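Local atomic coordinates of ethylbenzene dehydrogenase alpha-subunit (PDB entry 2IVF), a protein that belongs to the molybdopterin oxidoreductase family and binds a molybdenum atom, an iron/sulfur cluster and the ligands MGD and MD1. Residues K450-G454 with W565-L570; Q558-N562 with K572-A576. One frame throughout, in Å; residues are numbered along the deposited sequence.

Interaction 1: residues K450-G454 with W565-L570; sequences KSYHG and WTDPAL. With MD1 (phosphoric acid 4-(2-amino-4-oxo-3,4,5,6,-tetrahydro-pteridin-6-yl)-2-hydroxy-3,4-dimercapto-but-3-en-yl ester guanylate ester), chain N.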
# COMPACT_ATOMS: atom_id res chain seq x y z
N LYS A 450 16.14 -0.91 -11.21
CA LYS A 450 16.20 0.52 -11.23
C LYS A 450 17.51 1.05 -10.70
O LYS A 450 17.62 2.23 -10.38
CB LYS A 450 15.03 1.06 -10.44
CG LYS A 450 13.71 0.65 -11.09
CD LYS A 450 12.52 0.94 -10.21
CE LYS A 450 11.24 0.40 -10.77
NZ LYS A 450 11.13 -1.07 -10.68
N SER A 451 18.52 0.19 -10.57
CA SER A 451 19.87 0.64 -10.23
C SER A 451 20.70 0.51 -11.49
O SER A 451 20.59 -0.47 -12.19
CB SER A 451 20.48 -0.20 -9.11
OG SER A 451 19.60 -0.29 -7.98
N TYR A 452 21.55 1.49 -11.75
CA TYR A 452 22.34 1.50 -12.99
C TYR A 452 23.06 0.17 -13.20
O TYR A 452 23.06 -0.40 -14.31
CB TYR A 452 23.35 2.61 -12.91
CG TYR A 452 24.05 2.99 -14.19
CD1 TYR A 452 25.14 2.27 -14.64
CD2 TYR A 452 23.67 4.12 -14.90
CE1 TYR A 452 25.83 2.65 -15.81
CE2 TYR A 452 24.35 4.51 -16.06
CZ TYR A 452 25.41 3.77 -16.51
OH TYR A 452 26.13 4.20 -17.66
N HIS A 453 23.68 -0.30 -12.12
CA HIS A 453 24.46 -1.52 -12.13
C HIS A 453 23.71 -2.67 -11.43
O HIS A 453 24.34 -3.54 -10.84
CB HIS A 453 25.80 -1.29 -11.42
CG HIS A 453 26.70 -0.35 -12.13
ND1 HIS A 453 27.09 -0.56 -13.43
CD2 HIS A 453 27.26 0.83 -11.76
CE1 HIS A 453 27.86 0.43 -13.83
NE2 HIS A 453 27.98 1.29 -12.84
N GLY A 454 22.38 -2.69 -11.48
CA GLY A 454 21.64 -3.79 -10.85
C GLY A 454 22.07 -5.12 -11.44
O GLY A 454 22.01 -6.13 -10.78
N TRP A 565 27.33 11.77 -16.29
CA TRP A 565 26.34 10.94 -15.64
C TRP A 565 26.44 9.48 -16.06
O TRP A 565 25.56 8.74 -15.80
CB TRP A 565 24.92 11.43 -15.97
CG TRP A 565 24.68 12.85 -15.59
CD1 TRP A 565 25.41 13.61 -14.71
CD2 TRP A 565 23.61 13.67 -16.04
NE1 TRP A 565 24.86 14.86 -14.60
CE2 TRP A 565 23.75 14.93 -15.41
CE3 TRP A 565 22.56 13.49 -16.95
CZ2 TRP A 565 22.89 15.99 -15.68
CZ3 TRP A 565 21.70 14.54 -17.20
CH2 TRP A 565 21.86 15.77 -16.55
N THR A 566 27.53 9.12 -16.72
CA THR A 566 27.76 7.78 -17.26
C THR A 566 28.79 7.08 -16.37
O THR A 566 29.64 7.72 -15.76
CB THR A 566 28.36 7.91 -18.72
OG1 THR A 566 27.44 8.63 -19.56
CG2 THR A 566 28.63 6.55 -19.37
N ASP A 567 28.74 5.77 -16.30
CA ASP A 567 29.80 4.98 -15.62
C ASP A 567 31.17 5.37 -16.22
O ASP A 567 31.38 5.21 -17.42
CB ASP A 567 29.49 3.49 -15.86
CG ASP A 567 30.60 2.54 -15.45
OD1 ASP A 567 31.45 2.93 -14.63
OD2 ASP A 567 30.58 1.37 -15.96
N PRO A 568 32.09 5.89 -15.39
CA PRO A 568 33.39 6.33 -15.88
C PRO A 568 34.31 5.25 -16.41
O PRO A 568 35.33 5.57 -17.02
CB PRO A 568 34.05 7.01 -14.68
CG PRO A 568 33.20 6.74 -13.51
CD PRO A 568 31.94 6.09 -13.93
N ALA A 569 33.98 3.99 -16.16
CA ALA A 569 34.70 2.86 -16.72
C ALA A 569 34.34 2.63 -18.17
O ALA A 569 34.98 1.80 -18.84
CB ALA A 569 34.41 1.57 -15.90
N LEU A 570 33.31 3.32 -18.66
CA LEU A 570 32.92 3.16 -20.05
C LEU A 570 33.74 4.14 -20.90
O LEU A 570 34.08 5.24 -20.46
CB LEU A 570 31.40 3.34 -20.22
CG LEU A 570 30.45 2.40 -19.45
CD1 LEU A 570 28.96 2.71 -19.77
CD2 LEU A 570 30.70 0.88 -19.66
PB MD1 N . 2.03 3.45 -14.36
O3B MD1 N . 1.15 3.76 -13.08
O1B MD1 N . 1.54 2.17 -14.94
O2B MD1 N . 2.29 4.65 -15.19
O3A MD1 N . 3.44 3.13 -13.69
C10 MD1 N . 3.83 1.80 -13.28
C11 MD1 N . 5.14 2.02 -12.55
O11 MD1 N . 4.72 2.52 -11.23
C12 MD1 N . 5.85 0.71 -12.35
S12 MD1 N . 5.05 -0.79 -12.53
C13 MD1 N . 7.16 0.66 -11.94
S13 MD1 N . 7.97 -0.79 -11.66
C14 MD1 N . 7.98 1.88 -11.75
N15 MD1 N . 8.52 2.14 -10.46
C16 MD1 N . 9.18 3.31 -10.18
C15 MD1 N . 9.77 3.43 -8.94
O14 MD1 N . 9.73 2.49 -8.10
N17 MD1 N . 10.34 4.64 -8.69
C17 MD1 N . 10.37 5.65 -9.65
N16 MD1 N . 10.97 6.78 -9.31
N18 MD1 N . 9.82 5.48 -10.87
C20 MD1 N . 9.24 4.33 -11.13
N8 MD1 N . 8.72 4.14 -12.38
C7 MD1 N . 7.99 2.97 -12.79
PA MD1 N . 0.07 4.89 -12.74
O1A MD1 N . -0.79 4.30 -11.67
O2A MD1 N . 0.80 6.14 -12.42
O5' MD1 N . -0.78 5.12 -14.06
C5' MD1 N . -1.67 4.07 -14.42
C4' MD1 N . -3.01 4.63 -14.69
O4' MD1 N . -3.82 3.48 -14.87
C1' MD1 N . -5.12 3.90 -14.45
N9 MD1 N . -6.04 2.80 -14.15
C4 MD1 N . -7.04 2.45 -14.95
N3 MD1 N . -7.40 2.96 -16.15
C2 MD1 N . -8.43 2.45 -16.82
N2 MD1 N . -8.79 2.94 -18.03
N1 MD1 N . -9.17 1.45 -16.21
C6 MD1 N . -8.86 0.89 -14.99
O6 MD1 N . -9.54 -0.05 -14.57
C5 MD1 N . -7.74 1.40 -14.33
N7 MD1 N . -7.14 1.16 -13.16
C8 MD1 N . -6.11 2.01 -13.07
C2' MD1 N . -4.87 4.71 -13.18
O2' MD1 N . -5.92 5.65 -12.87
C3' MD1 N . -3.50 5.36 -13.44
O3' MD1 N . -3.63 6.78 -13.71
O HOH W 1 29.73 3.56 -12.37
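Asp567 OD1 accepts two hydrogen bonds, one of which leads across to the 450-454 loop. A water donates to Asp567 OD1 at 2.9 Å and also bonds His453 NE2 at 2.9 Å, bridging carboxylate and imidazole. The second donor is Ala569 N, 3.1 Å from Asp567 OD1; it arrives from above the carboxylate plane, 70° out of it, and closes an Asx turn that steadies the aspartate against its own backbone. The other oxygen comes up to the rim of the imidazole, with Asp567 OD2 3.6 Å from His453 CE1 and the two planes turned 87° apart. Aspartate suits this place because each oxygen has its own task: OD2 also forms a salt bridge with Lys832, which should favour the ionised carboxylate. The imidazole likewise works at two nitrogens, ND1 being hydrogen-bonded to Lys941. Part of one ring face lies against CD1 of Tyr452, the residue before it.

Tyr452, with CG anti to its backbone N (chi1 -166°), carries its phenol across to the 565-570 loop. There Asp567 N points almost straight at Tyr452 OH, but at 3.3 Å the hydrogen bond is weak. Van der Waals packing supplies the rest: Tyr452 CE1 lies 3.8 Å from Asp567 CB, and the methyls Thr566 CG2 and Leu570 CD1 approach Tyr452 OH.

Lys450, at the other end of its segment, takes no part in meeting 565-570. Its extended chain brings CE 3.2 Å from N15 of MD1, and a bend at the last torsion turns NZ to Asp223, a salt bridge, and the carbonyls of Gly222 and Phe446. The loop, between strand 440-444 of a parallel sheet and helix 454-467, thus connects this contact to the MD1 pocket of a molybdopterin oxidoreductase.

Interaction 2: residues Q558-N562 with K572-A576; sequences QLWNN and KSFGA
Asn561, just past the end of helix 557-560, puts its side-chain oxygen against the N-terminus of helix 574-583, so the two helices meet end to start as a helix-loop-helix with a capped second helix. Gly575 N donates to Asn561 OD1 at 2.8 Å in a distinctly bent bond, the donor lying 26° from the carbonyl plane. Glycine fits because its bare CA allows a close approach, 3.3 Å from Asn561 OD1. Asparagine fits because its amide serves both ways, OD1 accepting from the glycine while ND2 is bonded to Tyr551 OH, which helps to fix the amide's rotation.

Beside this polar bond lies an aromatic pair. Trp560 and Phe574 lie side by side and point the same way, yet their rings form a T-shaped stack: the edge of the indole six-membered ring is turned to the phenyl face, with planes at 70°. The nearest side-chain atoms are Trp560 CE3 and Phe574 CE2, 4.2 Å apart. Further out, Pro940 touches both side chains, Leu945 packs on Phe574, and Ala547 and Leu550 of helix 546-553 press on Trp560. The buried indole N-H is satisfied by Ile937 O, which helps to hold that ring in position.

The second helix is capped by its own N-cap residue as well. Ser573 holds OG between its backbone N and carbonyl carbon (chi1 56°), where it accepts a weak 3.3 Å bond from Ala576 N. Another N-terminal donor, Phe574 N, reaches the preceding helix through water: one molecule accepts from Phe574 N at 3.2 Å and donates to Trp560 O at 2.6 Å, while that same Trp560 O lies 3.3 Å from Phe574 CB.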
# COMPACT_ATOMS: atom_id res chain seq x y z
N GLN A 558 20.02 14.14 -25.08
CA GLN A 558 20.73 15.25 -24.43
C GLN A 558 21.05 14.92 -22.99
O GLN A 558 21.92 15.55 -22.42
CB GLN A 558 19.90 16.54 -24.45
CG GLN A 558 19.51 17.02 -25.81
CD GLN A 558 18.31 17.96 -25.76
OE1 GLN A 558 17.19 17.58 -25.37
NE2 GLN A 558 18.52 19.20 -26.20
N LEU A 559 20.32 13.98 -22.38
CA LEU A 559 20.60 13.53 -21.03
C LEU A 559 21.52 12.30 -21.04
O LEU A 559 22.55 12.27 -20.37
CB LEU A 559 19.32 13.14 -20.32
CG LEU A 559 18.32 14.24 -19.92
CD1 LEU A 559 18.10 15.25 -21.02
CD2 LEU A 559 17.02 13.66 -19.48
N TRP A 560 21.13 11.31 -21.83
CA TRP A 560 21.79 10.02 -21.84
C TRP A 560 23.18 9.97 -22.47
O TRP A 560 23.91 9.01 -22.27
CB TRP A 560 20.87 8.99 -22.49
CG TRP A 560 19.60 8.86 -21.84
CD1 TRP A 560 19.26 9.30 -20.57
CD2 TRP A 560 18.45 8.17 -22.34
NE1 TRP A 560 18.00 8.93 -20.28
CE2 TRP A 560 17.47 8.22 -21.33
CE3 TRP A 560 18.17 7.50 -23.52
CZ2 TRP A 560 16.21 7.70 -21.51
CZ3 TRP A 560 16.92 6.97 -23.70
CH2 TRP A 560 15.95 7.06 -22.69
N ASN A 561 23.56 11.01 -23.22
CA ASN A 561 24.90 11.13 -23.76
C ASN A 561 25.78 12.03 -22.90
O ASN A 561 26.84 12.45 -23.33
CB ASN A 561 24.86 11.68 -25.21
CG ASN A 561 24.22 10.70 -26.17
OD1 ASN A 561 24.21 9.49 -25.93
ND2 ASN A 561 23.70 11.22 -27.27
N ASN A 562 25.30 12.39 -21.70
CA ASN A 562 26.08 13.18 -20.77
C ASN A 562 27.09 12.27 -20.09
O ASN A 562 26.72 11.47 -19.24
CB ASN A 562 25.19 13.85 -19.73
CG ASN A 562 25.95 14.88 -18.87
OD1 ASN A 562 27.18 14.90 -18.84
ND2 ASN A 562 25.20 15.77 -18.22
N LYS A 572 32.86 5.40 -23.79
CA LYS A 572 32.01 6.29 -24.57
C LYS A 572 30.58 6.33 -24.08
O LYS A 572 30.17 5.59 -23.18
CB LYS A 572 32.07 5.91 -26.05
CG LYS A 572 31.61 4.50 -26.34
CD LYS A 572 32.13 4.08 -27.68
CE LYS A 572 31.71 2.70 -28.10
NZ LYS A 572 32.14 2.47 -29.54
N SER A 573 29.83 7.27 -24.66
CA SER A 573 28.45 7.53 -24.27
C SER A 573 27.52 6.46 -24.78
O SER A 573 27.84 5.75 -25.74
CB SER A 573 27.94 8.85 -24.85
OG SER A 573 28.07 8.86 -26.29
N PHE A 574 26.36 6.41 -24.15
CA PHE A 574 25.22 5.63 -24.56
C PHE A 574 25.02 5.69 -26.07
O PHE A 574 24.92 4.66 -26.71
CB PHE A 574 23.96 6.13 -23.89
CG PHE A 574 22.73 5.40 -24.35
CD1 PHE A 574 22.37 4.19 -23.77
CD2 PHE A 574 21.94 5.92 -25.38
CE1 PHE A 574 21.27 3.51 -24.21
CE2 PHE A 574 20.80 5.23 -25.82
CZ PHE A 574 20.48 4.03 -25.24
N GLY A 575 24.94 6.89 -26.63
CA GLY A 575 24.67 7.03 -28.07
C GLY A 575 25.76 6.55 -28.99
O GLY A 575 25.50 6.10 -30.13
N ALA A 576 27.00 6.67 -28.52
CA ALA A 576 28.16 6.12 -29.19
C ALA A 576 28.12 4.59 -29.21
O ALA A 576 28.39 3.96 -30.24
CB ALA A 576 29.43 6.61 -28.53
O HOH W 2 25.65 7.36 -21.19

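Interaction 2 joins the two ends of the loop that holds 565-570, and interaction 1 ties that loop to 450-454; their centres lie 12 Å apart. They touch directly where Trp565 CE3 packs 3.6 Å from Leu559 O and Thr566 CG2 lies 4.2 Å from Lys572 O, and Thr566 OG1 is hydrogen-bonded to Asn562 O. Residues 940-942 lie against both contacts, with Pro942 touching Tyr452. Relative to MD1 the two differ. The 450-454 segment of interaction 1 reaches it through Lys450, at the end remote from 565-570, whereas in interaction 2 the Trp560 side chain stays about 12 Å from MD1, away from direct contact with it.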